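Local atomic coordinates of siderophore periplasmic binding protein (Thermobifida fusca, PDB entry 5DH0), a protein that probably binds an iron-loaded siderophore of the fuscachelin type outside the cytoplasmic membrane as the solute-binding component of an iron-uptake system. Residues A140-G143 with L144-T148. Numbering follows the deposited sequence.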
loop_
_atom_site.group_PDB
_atom_site.type_symbol
_atom_site.label_atom_id
_atom_site.label_comp_id
_atom_site.label_asym_id
_atom_site.label_seq_id
_atom_site.Cartn_x
_atom_site.Cartn_y
_atom_site.Cartn_z
ATOM N N ALA A 140 1.542 -3.721 22.776
ATOM C CA ALA A 140 2.156 -4.985 22.433
ATOM C C ALA A 140 3.403 -4.701 21.593
ATOM O O ALA A 140 3.849 -5.548 20.822
ATOM C CB ALA A 140 1.171 -5.871 21.674
ATOM N N GLY A 141 3.944 -3.490 21.741
ATOM C CA GLY A 141 5.107 -3.053 20.981
ATOM C C GLY A 141 6.336 -2.897 21.853
ATOM O O GLY A 141 6.686 -3.811 22.605
ATOM N N SER A 142 6.995 -1.742 21.778
ATOM C CA SER A 142 8.211 -1.540 22.571
ATOM C C SER A 142 7.930 -1.570 24.084
ATOM O O SER A 142 8.845 -1.763 24.875
ATOM C CB SER A 142 8.900 -0.227 22.178
ATOM O OG SER A 142 8.091 0.909 22.451
ATOM N N GLY A 143 6.670 -1.404 24.485
ATOM C CA GLY A 143 6.301 -1.502 25.890
ATOM C C GLY A 143 6.718 -2.813 26.549
ATOM O O GLY A 143 7.112 -2.839 27.717
ATOM N N LEU A 144 6.635 -3.899 25.786
ATOM C CA LEU A 144 6.992 -5.239 26.239
ATOM C C LEU A 144 8.480 -5.399 26.538
ATOM O O LEU A 144 8.868 -5.727 27.667
ATOM C CB LEU A 144 6.587 -6.270 25.181
ATOM C CG LEU A 144 5.224 -6.940 25.312
ATOM C CD1 LEU A 144 4.969 -7.877 24.122
ATOM C CD2 LEU A 144 5.174 -7.718 26.618
ATOM N N ARG A 145 9.318 -5.172 25.524
ATOM C CA ARG A 145 10.737 -5.434 25.679
ATOM C C ARG A 145 11.337 -4.437 26.674
ATOM O O ARG A 145 12.353 -4.730 27.319
ATOM C CB ARG A 145 11.456 -5.394 24.327
ATOM C CG ARG A 145 11.311 -4.104 23.539
ATOM C CD ARG A 145 11.944 -4.259 22.153
ATOM N NE ARG A 145 11.705 -3.094 21.305
ATOM C CZ ARG A 145 10.696 -2.988 20.446
ATOM N NH1 ARG A 145 9.828 -3.985 20.293
ATOM N NH2 ARG A 145 10.565 -1.885 19.727
ATOM N N ASN A 146 10.684 -3.290 26.848
ATOM C CA ASN A 146 11.136 -2.335 27.861
ATOM C C ASN A 146 10.717 -2.739 29.288
ATOM O O ASN A 146 11.438 -2.483 30.256
ATOM C CB ASN A 146 10.641 -0.919 27.532
ATOM C CG ASN A 146 11.585 -0.184 26.583
ATOM O OD1 ASN A 146 12.733 0.101 26.941
ATOM N ND2 ASN A 146 11.114 0.111 25.360
ATOM N N MET A 147 9.563 -3.381 29.418
ATOM C CA MET A 147 9.131 -3.898 30.716
ATOM C C MET A 147 10.042 -5.046 31.180
ATOM O O MET A 147 10.394 -5.130 32.357
ATOM C CB MET A 147 7.663 -4.345 30.651
ATOM C CG MET A 147 7.157 -5.082 31.889
ATOM S SD MET A 147 7.304 -6.887 31.731
ATOM C CE MET A 147 6.335 -7.164 30.255
ATOM N N THR A 148 10.438 -5.927 30.266
ATOM C CA THR A 148 11.274 -7.045 30.683
ATOM C C THR A 148 12.700 -6.572 30.921
ATOM O O THR A 148 13.448 -7.212 31.660
ATOM C CB THR A 148 11.296 -8.214 29.662
ATOM O OG1 THR A 148 11.679 -7.722 28.373
ATOM C CG2 THR A 148 9.950 -8.893 29.579
HETATM O O HOH W 1 8.765 -5.678 22.536
#
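Leu144 turns back on Gly141 with two of its atoms: its backbone N bonds to Gly141 O at 3.2 Å, and its CB rests against that same oxygen. CD1 of Leu144 reaches loosely toward Ala140 O, while the side chain packs on Phe50 and on Phe137 of strand 132-137. Ser142 gives up its carbonyl oxygen to two donors of Asn146, which arrive from opposite faces of the carbonyl plane. Asn146 N bonds to Ser142 O at 3.1 Å. Asn146 ND2 comes to Ser142 O at 3.0 Å from above the carbonyl plane. The pair of bonds grips the oxygen, and the ND2 bond alone helps hold the Asn146 carboxamide, whose OD1 has a weak bond to Tyr292 OH. The next backbone bond, Met147 N to Gly143 O at 3.0 Å, repeats the i to i+4 pattern of an alpha-helix, and CB of Met147 lies 3.3 Å from Gly143 O. Here the loop 140-141 leads into the N-terminal part of helix 142-154, which follows strand 132-137 of the parallel sheet in this periplasmic binding protein. Arg145 lays its guanidinium across Ser142, whose CA sits 3.5 Å above the plane, over the centre of the group. With CG between the backbone N and the carbonyl carbon (chi1 57°) and the chain extended to NE, the charged end is carried back toward the helix start, where NH2 forms a salt bridge to Glu209 of helix 206-213. Replacing Arg145 by an alanine would probably leave the carboxylate of Glu209 without this charged mate and uncover the backbone of Ser142. A water lies 2.8 Å from Gly141 O, to which it can donate, and accepts only weakly from N and NH1 of Arg145.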